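Local atomic coordinates of cyclic nucleotide-gated potassium channel mll3241 (Mesorhizobium loti, PDB entry 4MUV), a protein that forms a tetrameric potassium channel activated by cyclic AMP, of which this chain is the cytoplasmic cyclic nucleotide-binding domain. Residues L22-I34 against M116-F128. The protein carries 3 engineered substitutions. Sequence-based numbering, arbitrary orientation. Where two conformers were deposited one is given.
Sequences LFQKLGPAVLVEI and MLCSSSPEIAEIF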
# COMPACT_ATOMS: atom_id res chain seq x y z
N LEU A 22 -10.04 -3.33 3.34
CA LEU A 22 -9.33 -3.55 4.58
C LEU A 22 -9.78 -2.59 5.67
O LEU A 22 -9.84 -2.95 6.84
CB LEU A 22 -7.82 -3.42 4.37
CG LEU A 22 -6.93 -3.85 5.53
CD1 LEU A 22 -7.09 -5.36 5.80
CD2 LEU A 22 -5.47 -3.53 5.22
N PHE A 23 -10.10 -1.36 5.27
CA PHE A 23 -10.37 -0.30 6.24
C PHE A 23 -11.83 -0.21 6.65
O PHE A 23 -12.16 0.54 7.55
CB PHE A 23 -9.90 1.04 5.71
CG PHE A 23 -8.39 1.16 5.55
CD1 PHE A 23 -7.52 0.35 6.26
CD2 PHE A 23 -7.86 2.09 4.68
CE1 PHE A 23 -6.13 0.45 6.11
CE2 PHE A 23 -6.48 2.21 4.50
CZ PHE A 23 -5.61 1.39 5.22
N GLN A 24 -12.70 -0.97 5.99
CA GLN A 24 -14.06 -1.15 6.47
C GLN A 24 -13.86 -1.87 7.83
O GLN A 24 -14.68 -1.79 8.72
CB GLN A 24 -14.85 -2.04 5.50
CG GLN A 24 -16.24 -1.61 5.14
CD GLN A 24 -16.93 -2.61 4.24
OE1 GLN A 24 -16.66 -3.82 4.30
NE2 GLN A 24 -17.80 -2.12 3.38
N LYS A 25 -12.73 -2.55 7.97
CA LYS A 25 -12.45 -3.28 9.20
C LYS A 25 -12.09 -2.40 10.42
O LYS A 25 -11.78 -2.96 11.48
CB LYS A 25 -11.38 -4.34 8.95
CG LYS A 25 -11.86 -5.42 7.99
CD LYS A 25 -10.74 -6.34 7.56
CE LYS A 25 -11.21 -7.30 6.48
NZ LYS A 25 -10.07 -7.84 5.70
N LEU A 26 -12.17 -1.07 10.30
CA LEU A 26 -11.62 -0.17 11.34
C LEU A 26 -12.63 0.64 12.14
O LEU A 26 -13.61 1.14 11.61
CB LEU A 26 -10.68 0.83 10.68
CG LEU A 26 -9.33 0.34 10.19
CD1 LEU A 26 -8.58 1.44 9.48
CD2 LEU A 26 -8.53 -0.18 11.37
N GLY A 27 -12.34 0.83 13.42
CA GLY A 27 -13.11 1.77 14.20
C GLY A 27 -12.98 3.17 13.60
O GLY A 27 -11.94 3.53 13.03
N PRO A 28 -14.02 3.99 13.75
CA PRO A 28 -14.03 5.22 12.96
C PRO A 28 -12.92 6.20 13.30
O PRO A 28 -12.39 6.82 12.39
CB PRO A 28 -15.43 5.79 13.24
CG PRO A 28 -15.86 5.16 14.47
CD PRO A 28 -15.29 3.79 14.47
N ALA A 29 -12.54 6.34 14.57
CA ALA A 29 -11.44 7.25 14.91
C ALA A 29 -10.13 6.75 14.28
O ALA A 29 -9.26 7.56 13.87
CB ALA A 29 -11.31 7.43 16.43
N VAL A 30 -9.93 5.43 14.24
CA VAL A 30 -8.74 4.85 13.64
C VAL A 30 -8.73 5.13 12.13
O VAL A 30 -7.72 5.56 11.57
CB VAL A 30 -8.59 3.34 13.90
CG1 VAL A 30 -7.31 2.81 13.24
CG2 VAL A 30 -8.52 3.05 15.38
N LEU A 31 -9.86 4.93 11.47
CA LEU A 31 -9.92 5.20 10.04
C LEU A 31 -9.60 6.67 9.75
O LEU A 31 -8.83 6.98 8.86
CB LEU A 31 -11.29 4.86 9.49
CG LEU A 31 -11.45 5.15 7.98
CD1 LEU A 31 -10.49 4.33 7.15
CD2 LEU A 31 -12.87 4.86 7.56
N VAL A 32 -10.18 7.59 10.51
CA VAL A 32 -9.91 8.99 10.25
C VAL A 32 -8.44 9.33 10.49
O VAL A 32 -7.82 10.03 9.69
CB VAL A 32 -10.87 9.90 11.03
CG1 VAL A 32 -10.45 11.35 10.93
CG2 VAL A 32 -12.30 9.71 10.54
N GLU A 33 -7.86 8.79 11.57
CA GLU A 33 -6.46 9.04 11.86
C GLU A 33 -5.59 8.59 10.69
O GLU A 33 -4.66 9.30 10.25
CB GLU A 33 -6.06 8.35 13.18
CG GLU A 33 -4.79 8.85 13.82
CD GLU A 33 -3.53 8.16 13.33
OE1 GLU A 33 -3.60 7.12 12.64
OE2 GLU A 33 -2.43 8.67 13.66
N ILE A 34 -5.86 7.40 10.17
CA ILE A 34 -5.07 6.84 9.09
C ILE A 34 -5.27 7.63 7.80
O ILE A 34 -4.31 7.93 7.10
CB ILE A 34 -5.36 5.37 8.94
CG1 ILE A 34 -4.82 4.62 10.17
CG2 ILE A 34 -4.76 4.82 7.65
CD1 ILE A 34 -3.26 4.61 10.32
N MET A 116 1.67 2.34 13.52
CA MET A 116 0.56 2.75 14.36
C MET A 116 -0.68 1.94 14.04
O MET A 116 -1.38 1.50 14.94
CB MET A 116 0.26 4.22 14.23
CG MET A 116 -1.00 4.58 14.98
SD MET A 116 -1.11 6.31 15.41
CE MET A 116 0.12 6.42 16.69
N LEU A 117 -0.95 1.74 12.75
CA LEU A 117 -2.11 0.95 12.34
C LEU A 117 -2.03 -0.47 12.89
O LEU A 117 -2.99 -1.00 13.42
CB LEU A 117 -2.20 0.93 10.82
CG LEU A 117 -3.27 0.05 10.16
CD1 LEU A 117 -4.69 0.39 10.65
CD2 LEU A 117 -3.18 0.16 8.62
N CYS A 118 -0.87 -1.12 12.74
CA CYS A 118 -0.71 -2.49 13.23
C CYS A 118 -0.83 -2.56 14.75
O CYS A 118 -1.38 -3.52 15.26
CB CYS A 118 0.62 -3.06 12.77
SG CYS A 118 0.69 -3.39 11.00
N SER A 119 -0.29 -1.57 15.46
CA SER A 119 -0.37 -1.58 16.92
C SER A 119 -1.81 -1.34 17.41
O SER A 119 -2.16 -1.78 18.49
CB SER A 119 0.62 -0.58 17.53
OG SER A 119 0.30 0.78 17.33
N SER A 120 -2.61 -0.66 16.58
CA SER A 120 -3.98 -0.32 16.91
C SER A 120 -4.95 -1.45 16.60
O SER A 120 -5.88 -1.69 17.38
CB SER A 120 -4.40 0.95 16.16
OG SER A 120 -3.66 2.09 16.60
N SER A 121 -4.73 -2.14 15.48
CA SER A 121 -5.66 -3.15 14.96
C SER A 121 -5.03 -4.52 14.77
O SER A 121 -4.40 -4.79 13.74
CB SER A 121 -6.20 -2.72 13.59
OG SER A 121 -7.00 -3.76 13.01
N PRO A 122 -5.22 -5.42 15.75
CA PRO A 122 -4.69 -6.78 15.61
C PRO A 122 -5.20 -7.51 14.38
O PRO A 122 -4.42 -8.25 13.75
CB PRO A 122 -5.18 -7.49 16.88
CG PRO A 122 -6.09 -6.54 17.58
CD PRO A 122 -5.79 -5.18 17.09
N GLU A 123 -6.46 -7.30 14.03
CA GLU A 123 -7.04 -7.95 12.86
C GLU A 123 -6.25 -7.55 11.63
O GLU A 123 -5.91 -8.39 10.80
CB GLU A 123 -8.52 -7.58 12.67
CG GLU A 123 -9.13 -8.20 11.40
CD GLU A 123 -10.63 -7.97 11.27
OE1 GLU A 123 -11.21 -7.28 12.12
OE2 GLU A 123 -11.22 -8.50 10.30
N ILE A 124 -5.95 -6.26 11.51
CA ILE A 124 -5.29 -5.79 10.31
C ILE A 124 -3.83 -6.21 10.29
O ILE A 124 -3.29 -6.61 9.25
CB ILE A 124 -5.49 -4.27 10.11
CG1 ILE A 124 -6.90 -3.99 9.55
CG2 ILE A 124 -4.43 -3.68 9.18
CD1 ILE A 124 -7.22 -2.54 9.39
N ALA A 125 -3.17 -6.15 11.45
CA ALA A 125 -1.78 -6.57 11.54
C ALA A 125 -1.65 -8.00 11.07
O ALA A 125 -0.70 -8.35 10.35
CB ALA A 125 -1.28 -6.45 12.94
N GLU A 126 -2.59 -8.85 11.46
CA GLU A 126 -2.58 -10.26 11.06
C GLU A 126 -2.83 -10.44 9.57
O GLU A 126 -2.22 -11.31 8.94
CB GLU A 126 -3.61 -11.06 11.88
CG GLU A 126 -3.53 -12.58 11.67
CD GLU A 126 -2.29 -13.20 12.30
OE1 GLU A 126 -1.36 -12.47 12.68
OE2 GLU A 126 -2.25 -14.45 12.42
N ILE A 127 -3.74 -9.64 9.01
CA ILE A 127 -3.96 -9.69 7.56
C ILE A 127 -2.66 -9.35 6.82
O ILE A 127 -2.31 -10.03 5.86
CB ILE A 127 -5.10 -8.77 7.12
CG1 ILE A 127 -6.42 -9.39 7.58
CG2 ILE A 127 -5.10 -8.57 5.59
CD1 ILE A 127 -7.58 -8.42 7.59
N PHE A 128 -1.94 -8.33 7.26
CA PHE A 128 -0.67 -7.99 6.60
C PHE A 128 0.34 -9.14 6.74
O PHE A 128 1.03 -9.50 5.79
CB PHE A 128 -0.07 -6.71 7.18
CG PHE A 128 -0.80 -5.44 6.80
CD1 PHE A 128 -1.27 -5.23 5.53
CD2 PHE A 128 -1.01 -4.46 7.75
CE1 PHE A 128 -1.90 -4.05 5.21
CE2 PHE A 128 -1.63 -3.28 7.43
CZ PHE A 128 -2.09 -3.08 6.16
O HOH W 1 -9.72 -3.36 13.28
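The Phe23 ring has Ile124 CD1 at its edge, near the ring plane, while Leu117 CD2 approaches its CE1 obliquely at 3.9 Å. The Phe128 ring takes Leu22 CD2 obliquely, 3.5 Å from CZ, and Leu117 CD2 lies in plane at its edge. It also meets Phe82, edge-to-face, and Phe114.

With CG anti to the backbone N (chi1 -171°), Leu22 sends its two methyls to different partners. CD2 goes to Phe128, and CD1 lies 3.6 Å from Ile127 CD1. Leu22 CG and CD1 also lie against Ile124 CG1. With an alanine here, a gap is likely to open beside Ile124 and Ile127, and Phe128 CZ would lose its methyl contact. Leu26 crosses Ile124 at about a right angle. The packing is tight there, with Leu26 CD2 only 3.3 Å from Ile124 CD1. Ile34 CD1 rests on Leu117 CB.

No direct hydrogen bond joins the segments. One water bridges them, donating to Lys25 O and lying 2.8 Å from Ser121 OG. Ser121 OG also caps helix 122-139, accepting from Ile124 N at 3.1 Å (153°). Lys25 runs extended past Glu123, but NZ and OE2 stay 4.8 Å apart.

Helix 28-34 runs nearly antiparallel to helix 116-120, at 172°, with the axes 11.2 Å apart. Most of the contact comes from loop 22-26, ahead of helix 28-37, which packs against helices 111-120 and 122-139 outside the beta-roll. Phe61 of strand 58-64 touches Leu22, Phe23 and Phe128. Phe128 also lies near Glu85 of the nucleotide pocket, and Leu31 packs on helix 13-17.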